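Local coordinates for protein interferon (Danio rerio, PDB 3PIV) that probably acts as a secreted antiviral cytokine of the alpha/beta interferon family, thought to signal by binding cell-surface receptors, at residues E5-Y10 and S94-C99; E16-L21 and H147-D152; H64-R69 and E83-I88; R69-S74 and K130-E135. One frame throughout, in Å; residues are numbered along the deposited sequence.

Interaction 1: E5-Y10 and S94-C99; sequences EWLGRY and SDLKEC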
loop_
_atom_site.group_PDB
_atom_site.type_symbol
_atom_site.label_atom_id
_atom_site.label_comp_id
_atom_site.label_asym_id
_atom_site.label_seq_id
_atom_site.Cartn_x
_atom_site.Cartn_y
_atom_site.Cartn_z
ATOM N N GLU A 5 -8.076 18.333 -0.825
ATOM C CA GLU A 5 -8.170 18.360 -2.276
ATOM C C GLU A 5 -7.585 17.108 -2.930
ATOM O O GLU A 5 -8.086 16.645 -3.955
ATOM C CB GLU A 5 -7.461 19.605 -2.818
ATOM C CG GLU A 5 -6.817 19.417 -4.197
ATOM C CD GLU A 5 -7.837 19.263 -5.322
ATOM O OE1 GLU A 5 -8.871 19.968 -5.291
ATOM O OE2 GLU A 5 -7.602 18.444 -6.240
ATOM N N TRP A 6 -6.530 16.557 -2.336
ATOM C CA TRP A 6 -5.748 15.526 -3.014
ATOM C C TRP A 6 -6.415 14.152 -3.077
ATOM O O TRP A 6 -5.866 13.217 -3.670
ATOM C CB TRP A 6 -4.347 15.449 -2.422
ATOM C CG TRP A 6 -3.631 16.767 -2.523
ATOM C CD1 TRP A 6 -3.264 17.592 -1.491
ATOM C CD2 TRP A 6 -3.223 17.428 -3.730
ATOM N NE1 TRP A 6 -2.639 18.717 -1.986
ATOM C CE2 TRP A 6 -2.604 18.639 -3.354
ATOM C CE3 TRP A 6 -3.315 17.109 -5.090
ATOM C CZ2 TRP A 6 -2.077 19.528 -4.290
ATOM C CZ3 TRP A 6 -2.789 17.990 -6.014
ATOM C CH2 TRP A 6 -2.180 19.186 -5.613
ATOM N N LEU A 7 -7.603 14.045 -2.483
ATOM C CA LEU A 7 -8.437 12.854 -2.618
ATOM C C LEU A 7 -9.174 12.847 -3.954
ATOM O O LEU A 7 -9.940 11.927 -4.253
ATOM C CB LEU A 7 -9.464 12.784 -1.490
ATOM C CG LEU A 7 -8.929 12.564 -0.079
ATOM C CD1 LEU A 7 -10.021 12.861 0.931
ATOM C CD2 LEU A 7 -8.388 11.139 0.078
ATOM N N GLY A 8 -8.952 13.879 -4.756
ATOM C CA GLY A 8 -9.631 13.987 -6.029
ATOM C C GLY A 8 -8.935 13.187 -7.105
ATOM O O GLY A 8 -7.708 13.159 -7.180
ATOM N N ARG A 9 -9.729 12.526 -7.942
ATOM C CA ARG A 9 -9.189 11.745 -9.045
ATOM C C ARG A 9 -8.320 10.583 -8.555
ATOM O O ARG A 9 -7.460 10.089 -9.285
ATOM C CB ARG A 9 -8.409 12.651 -9.999
ATOM C CG ARG A 9 -9.306 13.565 -10.842
ATOM C CD ARG A 9 -8.506 14.604 -11.647
ATOM N NE ARG A 9 -7.665 14.010 -12.688
ATOM C CZ ARG A 9 -6.334 14.047 -12.692
ATOM N NH1 ARG A 9 -5.685 14.657 -11.708
ATOM N NH2 ARG A 9 -5.653 13.479 -13.684
ATOM N N TYR A 10 -8.578 10.132 -7.330
ATOM C CA TYR A 10 -7.793 9.061 -6.724
ATOM C C TYR A 10 -7.910 7.772 -7.526
ATOM O O TYR A 10 -6.985 6.974 -7.573
ATOM C CB TYR A 10 -8.224 8.822 -5.271
ATOM C CG TYR A 10 -7.205 8.046 -4.470
ATOM C CD1 TYR A 10 -6.295 8.703 -3.648
ATOM C CD2 TYR A 10 -7.134 6.657 -4.552
ATOM C CE1 TYR A 10 -5.354 8.001 -2.915
ATOM C CE2 TYR A 10 -6.192 5.943 -3.827
ATOM C CZ TYR A 10 -5.304 6.620 -3.012
ATOM O OH TYR A 10 -4.365 5.923 -2.292
ATOM N N SER A 94 2.917 12.098 -1.187
ATOM C CA SER A 94 3.450 13.424 -0.892
ATOM C C SER A 94 2.376 14.545 -0.959
ATOM O O SER A 94 2.424 15.492 -0.191
ATOM C CB SER A 94 4.617 13.741 -1.825
ATOM O OG SER A 94 4.912 15.116 -1.750
ATOM N N ASP A 95 1.422 14.442 -1.878
ATOM C CA ASP A 95 0.301 15.390 -1.899
ATOM C C ASP A 95 -0.597 15.290 -0.663
ATOM O O ASP A 95 -0.938 16.304 -0.057
ATOM C CB ASP A 95 -0.537 15.222 -3.171
ATOM C CG ASP A 95 0.243 15.560 -4.435
ATOM O OD1 ASP A 95 1.319 16.170 -4.318
ATOM O OD2 ASP A 95 -0.215 15.208 -5.539
ATOM N N LEU A 96 -0.991 14.068 -0.304
ATOM C CA LEU A 96 -1.817 13.831 0.882
ATOM C C LEU A 96 -1.155 14.284 2.178
ATOM O O LEU A 96 -1.838 14.718 3.111
ATOM C CB LEU A 96 -2.206 12.349 0.991
ATOM C CG LEU A 96 -3.223 11.901 -0.063
ATOM C CD1 LEU A 96 -3.367 10.394 -0.105
ATOM C CD2 LEU A 96 -4.569 12.567 0.202
ATOM N N LYS A 97 0.171 14.177 2.241
ATOM C CA LYS A 97 0.904 14.625 3.421
ATOM C C LYS A 97 0.640 16.108 3.671
ATOM O O LYS A 97 0.694 16.586 4.799
ATOM C CB LYS A 97 2.408 14.390 3.253
ATOM C CG LYS A 97 2.855 12.953 3.473
ATOM C CD LYS A 97 4.320 12.785 3.084
ATOM C CE LYS A 97 4.977 11.597 3.771
ATOM N NZ LYS A 97 4.625 10.379 3.060
ATOM N N GLU A 98 0.361 16.840 2.607
ATOM C CA GLU A 98 0.028 18.245 2.767
ATOM C C GLU A 98 -1.224 18.401 3.652
ATOM O O GLU A 98 -1.224 19.181 4.601
ATOM C CB GLU A 98 -0.134 18.917 1.403
ATOM C CG GLU A 98 -0.508 20.382 1.464
ATOM C CD GLU A 98 -0.768 20.970 0.087
ATOM O OE1 GLU A 98 0.217 21.232 -0.642
ATOM O OE2 GLU A 98 -1.958 21.162 -0.266
ATOM N N CYS A 99 -2.276 17.636 3.368
ATOM C CA CYS A 99 -3.473 17.707 4.194
ATOM C C CYS A 99 -3.192 17.256 5.609
ATOM O O CYS A 99 -3.684 17.852 6.556
ATOM C CB CYS A 99 -4.606 16.868 3.607
ATOM S SG CYS A 99 -4.893 17.138 1.856
#

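Interaction 2: E16-L21 and H147-D152; sequences ESLNLL and HLQRMD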
loop_
_atom_site.group_PDB
_atom_site.type_symbol
_atom_site.label_atom_id
_atom_site.label_comp_id
_atom_site.label_asym_id
_atom_site.label_seq_id
_atom_site.Cartn_x
_atom_site.Cartn_y
_atom_site.Cartn_z
ATOM N N GLU A 16 -3.832 3.379 -12.561
ATOM C CA GLU A 16 -2.464 3.351 -13.065
ATOM C C GLU A 16 -1.572 2.438 -12.211
ATOM O O GLU A 16 -0.802 1.645 -12.748
ATOM C CB GLU A 16 -1.883 4.763 -13.154
ATOM C CG GLU A 16 -2.654 5.682 -14.077
ATOM C CD GLU A 16 -1.996 7.053 -14.253
ATOM O OE1 GLU A 16 -1.219 7.483 -13.367
ATOM O OE2 GLU A 16 -2.266 7.711 -15.285
ATOM N N SER A 17 -1.699 2.516 -10.887
ATOM C CA SER A 17 -0.832 1.711 -10.013
ATOM C C SER A 17 -1.106 0.215 -10.155
ATOM O O SER A 17 -0.172 -0.593 -10.203
ATOM C CB SER A 17 -0.921 2.158 -8.540
ATOM O OG SER A 17 -2.177 1.839 -7.963
ATOM N N LEU A 18 -2.390 -0.146 -10.223
ATOM C CA LEU A 18 -2.790 -1.531 -10.453
ATOM C C LEU A 18 -2.334 -2.011 -11.817
ATOM O O LEU A 18 -1.979 -3.172 -11.991
ATOM C CB LEU A 18 -4.315 -1.701 -10.327
ATOM C CG LEU A 18 -4.843 -1.689 -8.886
ATOM C CD1 LEU A 18 -6.371 -1.578 -8.865
ATOM C CD2 LEU A 18 -4.355 -2.935 -8.130
ATOM N N ASN A 19 -2.342 -1.107 -12.789
ATOM C CA ASN A 19 -1.749 -1.405 -14.084
ATOM C C ASN A 19 -0.265 -1.755 -14.030
ATOM O O ASN A 19 0.175 -2.712 -14.671
ATOM C CB ASN A 19 -1.974 -0.262 -15.058
ATOM C CG ASN A 19 -2.857 -0.668 -16.198
ATOM O OD1 ASN A 19 -2.453 -1.462 -17.054
ATOM N ND2 ASN A 19 -4.089 -0.152 -16.212
ATOM N N LEU A 20 0.509 -0.981 -13.279
ATOM C CA LEU A 20 1.943 -1.244 -13.185
ATOM C C LEU A 20 2.168 -2.533 -12.419
ATOM O O LEU A 20 3.038 -3.330 -12.777
ATOM C CB LEU A 20 2.670 -0.094 -12.494
ATOM C CG LEU A 20 2.524 1.254 -13.212
ATOM C CD1 LEU A 20 2.824 2.406 -12.273
ATOM C CD2 LEU A 20 3.418 1.300 -14.431
ATOM N N LEU A 21 1.358 -2.743 -11.380
ATOM C CA LEU A 21 1.472 -3.932 -10.551
ATOM C C LEU A 21 1.164 -5.188 -11.375
ATOM O O LEU A 21 1.802 -6.240 -11.216
ATOM C CB LEU A 21 0.543 -3.842 -9.330
ATOM C CG LEU A 21 0.858 -4.861 -8.233
ATOM C CD1 LEU A 21 2.162 -4.471 -7.496
ATOM C CD2 LEU A 21 -0.276 -4.991 -7.249
ATOM N N HIS A 147 -4.475 -4.253 -1.079
ATOM C CA HIS A 147 -4.437 -2.956 -0.405
ATOM C C HIS A 147 -4.930 -1.889 -1.369
ATOM O O HIS A 147 -5.713 -1.009 -1.005
ATOM C CB HIS A 147 -3.009 -2.602 0.035
ATOM C CG HIS A 147 -2.551 -3.328 1.261
ATOM N ND1 HIS A 147 -2.902 -2.938 2.533
ATOM C CD2 HIS A 147 -1.763 -4.421 1.403
ATOM C CE1 HIS A 147 -2.362 -3.766 3.409
ATOM N NE2 HIS A 147 -1.657 -4.667 2.749
ATOM N N LEU A 148 -4.449 -1.949 -2.605
ATOM C CA LEU A 148 -4.776 -0.904 -3.562
ATOM C C LEU A 148 -6.294 -0.885 -3.818
ATOM O O LEU A 148 -6.885 0.185 -3.966
ATOM C CB LEU A 148 -4.005 -1.088 -4.876
ATOM C CG LEU A 148 -2.476 -0.885 -4.826
ATOM C CD1 LEU A 148 -1.840 -1.255 -6.149
ATOM C CD2 LEU A 148 -2.135 0.555 -4.447
ATOM N N GLN A 149 -6.911 -2.065 -3.857
ATOM C CA GLN A 149 -8.355 -2.169 -4.116
ATOM C C GLN A 149 -9.145 -1.570 -2.974
ATOM O O GLN A 149 -10.027 -0.772 -3.196
ATOM C CB GLN A 149 -8.775 -3.624 -4.377
ATOM C CG GLN A 149 -8.423 -4.089 -5.772
ATOM C CD GLN A 149 -8.400 -5.590 -5.933
ATOM O OE1 GLN A 149 -8.267 -6.342 -4.959
ATOM N NE2 GLN A 149 -8.501 -6.042 -7.182
ATOM N N ARG A 150 -8.781 -1.907 -1.744
ATOM C CA ARG A 150 -9.470 -1.355 -0.585
ATOM C C ARG A 150 -9.168 0.139 -0.337
ATOM O O ARG A 150 -10.058 0.893 0.067
ATOM C CB ARG A 150 -9.165 -2.187 0.657
ATOM C CG ARG A 150 -9.627 -3.656 0.577
ATOM C CD ARG A 150 -11.151 -3.819 0.575
ATOM N NE ARG A 150 -11.814 -3.244 1.749
ATOM C CZ ARG A 150 -12.121 -3.915 2.862
ATOM N NH1 ARG A 150 -11.800 -5.190 2.977
ATOM N NH2 ARG A 150 -12.724 -3.303 3.873
ATOM N N MET A 151 -7.926 0.562 -0.561
ATOM C CA MET A 151 -7.585 1.976 -0.424
ATOM C C MET A 151 -8.471 2.842 -1.295
ATOM O O MET A 151 -8.862 3.917 -0.898
ATOM C CB MET A 151 -6.108 2.233 -0.746
ATOM C CG MET A 151 -5.165 1.672 0.309
ATOM S SD MET A 151 -3.472 1.536 -0.302
ATOM C CE MET A 151 -2.859 3.177 0.099
ATOM N N ASP A 152 -8.795 2.351 -2.478
ATOM C CA ASP A 152 -9.616 3.093 -3.429
ATOM C C ASP A 152 -11.047 3.300 -2.908
ATOM O O ASP A 152 -11.679 4.325 -3.162
ATOM C CB ASP A 152 -9.637 2.347 -4.765
ATOM C CG ASP A 152 -10.475 3.043 -5.809
ATOM O OD1 ASP A 152 -10.017 4.069 -6.363
ATOM O OD2 ASP A 152 -11.591 2.558 -6.078
#

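Interaction 3: H64-R69 and E83-I88; sequences HLMDAR and EDFLNI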
loop_
_atom_site.group_PDB
_atom_site.type_symbol
_atom_site.label_atom_id
_atom_site.label_comp_id
_atom_site.label_asym_id
_atom_site.label_seq_id
_atom_site.Cartn_x
_atom_site.Cartn_y
_atom_site.Cartn_z
ATOM N N HIS A 64 7.862 1.342 0.700
ATOM C CA HIS A 64 9.014 0.813 1.405
ATOM C C HIS A 64 9.197 -0.677 1.180
ATOM O O HIS A 64 10.328 -1.157 1.018
ATOM C CB HIS A 64 8.906 1.153 2.886
ATOM C CG HIS A 64 8.975 2.625 3.151
ATOM N ND1 HIS A 64 8.426 3.214 4.266
ATOM C CD2 HIS A 64 9.531 3.627 2.425
ATOM C CE1 HIS A 64 8.649 4.521 4.225
ATOM N NE2 HIS A 64 9.315 4.795 3.119
ATOM N N LEU A 65 8.081 -1.398 1.145
ATOM C CA LEU A 65 8.105 -2.846 0.933
ATOM C C LEU A 65 8.652 -3.182 -0.446
ATOM O O LEU A 65 9.430 -4.132 -0.608
ATOM C CB LEU A 65 6.690 -3.424 1.079
ATOM C CG LEU A 65 6.505 -4.938 0.948
ATOM C CD1 LEU A 65 7.388 -5.683 1.932
ATOM C CD2 LEU A 65 5.048 -5.326 1.136
ATOM N N MET A 66 8.248 -2.394 -1.441
ATOM C CA MET A 66 8.492 -2.734 -2.849
ATOM C C MET A 66 9.838 -2.217 -3.337
ATOM O O MET A 66 10.335 -2.653 -4.367
ATOM C CB MET A 66 7.365 -2.187 -3.737
ATOM C CG MET A 66 6.009 -2.885 -3.514
ATOM S SD MET A 66 6.012 -4.609 -4.012
ATOM C CE MET A 66 5.905 -4.496 -5.795
ATOM N N ASP A 67 10.408 -1.277 -2.588
ATOM C CA ASP A 67 11.685 -0.649 -2.917
ATOM C C ASP A 67 12.796 -1.593 -2.487
ATOM O O ASP A 67 13.540 -1.295 -1.558
ATOM C CB ASP A 67 11.793 0.692 -2.164
ATOM C CG ASP A 67 13.030 1.522 -2.565
ATOM O OD1 ASP A 67 13.639 1.248 -3.620
ATOM O OD2 ASP A 67 13.386 2.466 -1.817
ATOM N N ALA A 68 12.896 -2.739 -3.157
ATOM C CA ALA A 68 13.768 -3.818 -2.695
ATOM C C ALA A 68 14.458 -4.558 -3.842
ATOM O O ALA A 68 14.598 -5.774 -3.812
ATOM C CB ALA A 68 12.974 -4.809 -1.820
ATOM N N ARG A 69 14.876 -3.810 -4.854
ATOM C CA ARG A 69 15.565 -4.377 -6.000
ATOM C C ARG A 69 16.685 -5.335 -5.580
ATOM O O ARG A 69 16.862 -6.387 -6.175
ATOM C CB ARG A 69 16.101 -3.251 -6.872
ATOM C CG ARG A 69 16.181 -1.898 -6.134
ATOM C CD ARG A 69 14.809 -1.208 -5.780
ATOM N NE ARG A 69 14.795 0.136 -6.353
ATOM C CZ ARG A 69 14.346 0.428 -7.577
ATOM N NH1 ARG A 69 13.843 -0.534 -8.373
ATOM N NH2 ARG A 69 14.403 1.684 -8.007
ATOM N N GLU A 83 10.035 0.776 -10.336
ATOM C CA GLU A 83 10.353 2.163 -10.024
ATOM C C GLU A 83 9.163 3.080 -10.345
ATOM O O GLU A 83 8.837 3.993 -9.588
ATOM C CB GLU A 83 11.626 2.601 -10.773
ATOM C CG GLU A 83 11.944 4.097 -10.658
ATOM C CD GLU A 83 12.365 4.523 -9.262
ATOM O OE1 GLU A 83 12.568 3.656 -8.382
ATOM O OE2 GLU A 83 12.488 5.739 -9.032
ATOM N N ASP A 84 8.511 2.846 -11.470
ATOM C CA ASP A 84 7.336 3.652 -11.791
ATOM C C ASP A 84 6.250 3.491 -10.728
ATOM O O ASP A 84 5.596 4.468 -10.334
ATOM C CB ASP A 84 6.803 3.316 -13.183
ATOM C CG ASP A 84 7.739 3.790 -14.289
ATOM O OD1 ASP A 84 8.420 4.816 -14.084
ATOM O OD2 ASP A 84 7.792 3.142 -15.353
ATOM N N PHE A 85 6.085 2.258 -10.256
ATOM C CA PHE A 85 5.081 1.938 -9.254
ATOM C C PHE A 85 5.358 2.734 -7.992
ATOM O O PHE A 85 4.452 3.346 -7.411
ATOM C CB PHE A 85 5.115 0.441 -8.956
ATOM C CG PHE A 85 4.091 -0.006 -7.960
ATOM C CD1 PHE A 85 4.452 -0.282 -6.658
ATOM C CD2 PHE A 85 2.764 -0.178 -8.339
ATOM C CE1 PHE A 85 3.498 -0.704 -5.727
ATOM C CE2 PHE A 85 1.812 -0.602 -7.426
ATOM C CZ PHE A 85 2.179 -0.866 -6.116
ATOM N N LEU A 86 6.624 2.720 -7.574
ATOM C CA LEU A 86 7.063 3.455 -6.402
ATOM C C LEU A 86 6.753 4.934 -6.548
ATOM O O LEU A 86 6.309 5.586 -5.604
ATOM C CB LEU A 86 8.577 3.311 -6.219
ATOM C CG LEU A 86 9.143 1.923 -5.960
ATOM C CD1 LEU A 86 10.672 2.021 -5.702
ATOM C CD2 LEU A 86 8.422 1.308 -4.774
ATOM N N ASN A 87 7.020 5.451 -7.740
ATOM C CA ASN A 87 6.908 6.877 -8.013
ATOM C C ASN A 87 5.467 7.351 -8.048
ATOM O O ASN A 87 5.131 8.388 -7.496
ATOM C CB ASN A 87 7.604 7.202 -9.335
ATOM C CG ASN A 87 9.103 7.327 -9.173
ATOM O OD1 ASN A 87 9.595 7.650 -8.086
ATOM N ND2 ASN A 87 9.842 7.084 -10.251
ATOM N N ILE A 88 4.610 6.585 -8.702
ATOM C CA ILE A 88 3.210 6.959 -8.764
ATOM C C ILE A 88 2.665 7.075 -7.334
ATOM O O ILE A 88 2.033 8.063 -6.962
ATOM C CB ILE A 88 2.406 5.977 -9.656
ATOM C CG1 ILE A 88 1.286 6.706 -10.393
ATOM C CG2 ILE A 88 1.840 4.819 -8.860
ATOM C CD1 ILE A 88 0.033 6.878 -9.572
#

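Interaction 4: R69-S74 and K130-E135; sequences REHMNS and KQYSAE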
loop_
_atom_site.group_PDB
_atom_site.type_symbol
_atom_site.label_atom_id
_atom_site.label_comp_id
_atom_site.label_asym_id
_atom_site.label_seq_id
_atom_site.Cartn_x
_atom_site.Cartn_y
_atom_site.Cartn_z
ATOM N N ARG A 69 14.876 -3.810 -4.854
ATOM C CA ARG A 69 15.565 -4.377 -6.000
ATOM C C ARG A 69 16.685 -5.335 -5.580
ATOM O O ARG A 69 16.862 -6.387 -6.175
ATOM C CB ARG A 69 16.101 -3.251 -6.872
ATOM C CG ARG A 69 16.181 -1.898 -6.134
ATOM C CD ARG A 69 14.809 -1.208 -5.780
ATOM N NE ARG A 69 14.795 0.136 -6.353
ATOM C CZ ARG A 69 14.346 0.428 -7.577
ATOM N NH1 ARG A 69 13.843 -0.534 -8.373
ATOM N NH2 ARG A 69 14.403 1.684 -8.007
ATOM N N GLU A 70 17.407 -4.968 -4.530
ATOM C CA GLU A 70 18.491 -5.782 -4.001
ATOM C C GLU A 70 18.046 -7.173 -3.532
ATOM O O GLU A 70 18.890 -8.050 -3.335
ATOM C CB GLU A 70 19.216 -5.035 -2.874
ATOM C CG GLU A 70 18.518 -5.036 -1.510
ATOM C CD GLU A 70 17.534 -3.879 -1.315
ATOM O OE1 GLU A 70 16.802 -3.517 -2.264
ATOM O OE2 GLU A 70 17.488 -3.325 -0.192
ATOM N N HIS A 71 16.737 -7.381 -3.379
ATOM C CA HIS A 71 16.183 -8.675 -2.937
ATOM C C HIS A 71 15.244 -9.317 -3.941
ATOM O O HIS A 71 14.411 -10.144 -3.566
ATOM C CB HIS A 71 15.409 -8.531 -1.616
ATOM C CG HIS A 71 16.257 -8.076 -0.474
ATOM N ND1 HIS A 71 16.006 -6.918 0.227
ATOM C CD2 HIS A 71 17.368 -8.619 0.079
ATOM C CE1 HIS A 71 16.919 -6.769 1.169
ATOM N NE2 HIS A 71 17.757 -7.786 1.100
ATOM N N MET A 72 15.369 -8.941 -5.207
ATOM C CA MET A 72 14.428 -9.390 -6.218
ATOM C C MET A 72 15.045 -10.207 -7.352
ATOM O O MET A 72 14.439 -10.327 -8.413
ATOM C CB MET A 72 13.656 -8.190 -6.781
ATOM C CG MET A 72 12.662 -7.587 -5.786
ATOM S SD MET A 72 11.919 -6.058 -6.363
ATOM C CE MET A 72 10.564 -5.898 -5.203
ATOM N N ASN A 73 16.239 -10.764 -7.134
ATOM C CA ASN A 73 16.841 -11.677 -8.119
ATOM C C ASN A 73 15.907 -12.782 -8.520
ATOM O O ASN A 73 15.877 -13.177 -9.680
ATOM C CB ASN A 73 18.072 -12.369 -7.560
ATOM C CG ASN A 73 19.312 -11.558 -7.718
ATOM O OD1 ASN A 73 19.314 -10.494 -8.354
ATOM N ND2 ASN A 73 20.394 -12.049 -7.133
ATOM N N SER A 74 15.173 -13.299 -7.537
ATOM C CA SER A 74 14.327 -14.467 -7.740
ATOM C C SER A 74 13.080 -14.163 -8.568
ATOM O O SER A 74 12.394 -15.085 -9.010
ATOM C CB SER A 74 13.928 -15.084 -6.399
ATOM O OG SER A 74 15.072 -15.354 -5.604
ATOM N N LYS A 130 11.389 -16.769 3.705
ATOM C CA LYS A 130 11.379 -17.497 2.448
ATOM C C LYS A 130 12.556 -17.099 1.580
ATOM O O LYS A 130 12.596 -17.443 0.403
ATOM C CB LYS A 130 10.083 -17.230 1.685
ATOM C CG LYS A 130 8.821 -17.425 2.499
ATOM C CD LYS A 130 8.260 -18.819 2.307
ATOM C CE LYS A 130 6.748 -18.840 2.512
ATOM N NZ LYS A 130 6.165 -20.174 2.187
ATOM N N GLN A 131 13.506 -16.364 2.147
ATOM C CA GLN A 131 14.690 -15.981 1.388
ATOM C C GLN A 131 14.302 -15.270 0.088
ATOM O O GLN A 131 14.930 -15.482 -0.951
ATOM C CB GLN A 131 15.516 -17.229 1.058
ATOM C CG GLN A 131 15.649 -18.228 2.211
ATOM C CD GLN A 131 16.003 -19.634 1.736
ATOM O OE1 GLN A 131 17.105 -20.125 1.980
ATOM N NE2 GLN A 131 15.066 -20.283 1.048
ATOM N N TYR A 132 13.251 -14.448 0.145
ATOM C CA TYR A 132 12.850 -13.617 -0.996
ATOM C C TYR A 132 12.677 -14.449 -2.262
ATOM O O TYR A 132 13.144 -14.081 -3.338
ATOM C CB TYR A 132 13.856 -12.483 -1.235
ATOM C CG TYR A 132 14.013 -11.513 -0.073
ATOM C CD1 TYR A 132 13.132 -10.446 0.095
ATOM C CD2 TYR A 132 15.046 -11.654 0.845
ATOM C CE1 TYR A 132 13.261 -9.557 1.155
ATOM C CE2 TYR A 132 15.189 -10.767 1.916
ATOM C CZ TYR A 132 14.294 -9.717 2.059
ATOM O OH TYR A 132 14.423 -8.832 3.110
ATOM N N SER A 133 11.997 -15.582 -2.118
ATOM C CA SER A 133 11.749 -16.469 -3.238
ATOM C C SER A 133 10.753 -15.811 -4.184
ATOM O O SER A 133 10.136 -14.809 -3.841
ATOM C CB SER A 133 11.178 -17.782 -2.730
ATOM O OG SER A 133 9.887 -17.580 -2.187
ATOM N N ALA A 134 10.601 -16.363 -5.378
ATOM C CA ALA A 134 9.617 -15.842 -6.308
ATOM C C ALA A 134 8.193 -15.918 -5.738
ATOM O O ALA A 134 7.405 -14.989 -5.916
ATOM C CB ALA A 134 9.704 -16.556 -7.655
ATOM N N GLU A 135 7.856 -17.002 -5.045
ATOM C CA GLU A 135 6.488 -17.129 -4.523
ATOM C C GLU A 135 6.262 -16.277 -3.277
ATOM O O GLU A 135 5.145 -15.846 -3.024
ATOM C CB GLU A 135 6.088 -18.587 -4.261
ATOM C CG GLU A 135 4.841 -19.076 -5.049
ATOM C CD GLU A 135 3.750 -17.999 -5.310
ATOM O OE1 GLU A 135 3.211 -17.383 -4.349
ATOM O OE2 GLU A 135 3.408 -17.800 -6.502
HETATM O O HOH W 1 14.984 -12.692 -4.546
#

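Interaction 1: E5-Y10 and S94-C99
Trp6 lies against helix 79-101 with one face of its indole over Asp95. The CB of Asp95 makes a CH-pi contact with the five-membered ring, 3.7 Å from its centroid and 21° off the ring normal, while the carboxylate reaches out over the CE3-CZ3 side of the six-membered ring, where Asp95 OD2 is 3.7 Å from Trp6 CE3. At the indole edge, Trp6 NE1 donates to Glu98 OE2 (3.1 Å, N-H...O angle 167°). The acceptor lies in the indole plane, but the N-H comes to Glu98 OE2 from above the carboxylate plane. Cys99 SG sits at the same ring's edge, 3.7 Å from Trp6 CD1, in a sulfur-aromatic contact. At the base of the tryptophan side chain, the two Leu96 methyls diverge: Leu96 CD2 meets Trp6 CB (3.9 Å) and Leu7 CD2 (4.1 Å), and Leu96 CD1 touches the edge of the Tyr10 ring.

Several elements position this first shell. Glu98 reaches the indole through an extended chain, its CG anti to the backbone N (chi1 179°), and its OE2 also forms a salt bridge with Arg102. The disulfide between Cys4 and Cys99 ties the N-terminal loop covalently to the helix beside Trp6. Glu5 CG covers the opposite indole face. Farther in, Leu7 and Leu96 both pack on Val52 of helix 48-66, and Tyr10 rests on Met151 and Ala155 of helix 134-158, which brings this disulfide-tied N-terminal segment into the helical bundle.

Interaction 2: E16-L21 and H147-D152
Leu18 and Leu148 make the main apolar contact between two nearly antiparallel helices, whose short segments have axes 10.7 Å apart at an angle of 173°. The two side chains slide past each other in opposite directions, with Leu18 CD2 3.6 Å from Leu148 CD1 and 3.8 Å from Leu148 CB. Leu21 adds a lighter touch, its CD2 4.2 Å from the same Leu148 methyl. Gln149 approaches only at the border, through its CG.

The polar member is Ser17, whose OG rests against both Leu148 methyls, 3.6 Å from Leu148 CD1 and 3.7 Å from Leu148 CD2. A chi1 of 70° sets Ser17 OG between its own backbone N and carbonyl carbon, where it hydrogen-bonds back to Ile13 O and Thr14 O.

These bonds within its own helix probably let the buried hydroxyl face leucine methyls without a polar partner on helix 134-158. Apolar fit thus joins helices 10-23 and 134-158, an antiparallel pair in the core of the helical cytokine bundle, with Leu148 inserted among Ser17, Leu18 and Leu21.

Interaction 3: H64-R69 and E83-I88
Leu86 lies across the end of helix 48-66: Leu86 CD2 is 3.8 Å from Met66 CB, and Leu86 CD1 is 3.7 Å from Asp67 OD1 and lies over one face of the Arg69 guanidinium. Met66 CG, set anti to its carbonyl carbon (chi1 -68°), lies 4.0 Å from Phe85 CE1.

Beside this apolar patch, where helix 48-66 ends, runs a salt-bridge network. Arg69 NH2 pairs with Glu83 OE1 at 2.7 Å; the guanidinium and carboxylate planes are nearly parallel (9°) but stepped, and this single oxygen meets NH2 obliquely. Arg69 NE reaches back to Asp67 OD1 at 3.2 Å. The arginine thus stands between two acids and probably eases their mutual repulsion. The inverse gamma turn centred on Asp67 brings the chain out of the helix and round to Arg69.

The contact joins the C-terminal end of helix 48-66 to the early turns of helix 79-101. Met66 also packs on Met24 and Trp77, and Phe85 continues inward onto Leu21 of helix 10-23 and Leu148 of helix 134-158.

Interaction 4: R69-S74 and K130-E135
His71 and Tyr132 form an offset stack, their planes only 6° apart and their ring centroids separated by 4.1 Å. Tyr132 CZ lies over the centre of one imidazole face, and Glu70 CG covers the opposite face near the rim. On the tyrosine, the face turned to the histidine also receives His71 CB, which makes a CH-pi contact 3.6 Å from the ring centroid. A chi1 of -61° turns the Tyr132 ring toward His71.

At the backbone end of the stacked side chains, one water joins the two backbones. It donates to His71 O (2.8 Å) and to Tyr132 O (2.6 Å) and accepts from Ser74 N (3.1 Å). His71 O has a further partner in Trp137 NE1. Ser74 OG lies 3.2 Å from Tyr132 O, and Ser74 O approaches Ala134 CB at 3.4 Å.

Tyr132 closes the Schellman motif that ends helix 111-129, its N bonded to Leu127 O, with Gln131 as the C-prime residue, and comes just before Ser133, the N-cap of helix 134-158, whose OG bonds Ala136 N. Ring stacking and a three-bonded water therefore join the loop after helix 48-66 to the turn between helices 111-129 and 134-158 at the protein surface.

How the interactions relate
Interaction 2 is the buried member, held by leucine side chains and one serine whose hydroxyl is bonded within its own helix; interactions 1 and 3 are partly buried and add polar bonds beside their apolar patches, and interaction 4 is a surface contact of stacked rings and water. Interactions 1 and 3 both use helix 79-101, and interactions 2 and 4 both use helix 134-158. Interaction 2 touches interaction 3 through Phe85 against Ser17 and Leu21, and interaction 1 through Tyr10 against Met151. Interactions 3 and 4 share Arg69, which makes its contacts in interaction 3, and they touch where Met66 O meets Met72 CE. Interactions 1 and 4 lie on opposite sides of the chain's centre, about 32 Å apart between centres.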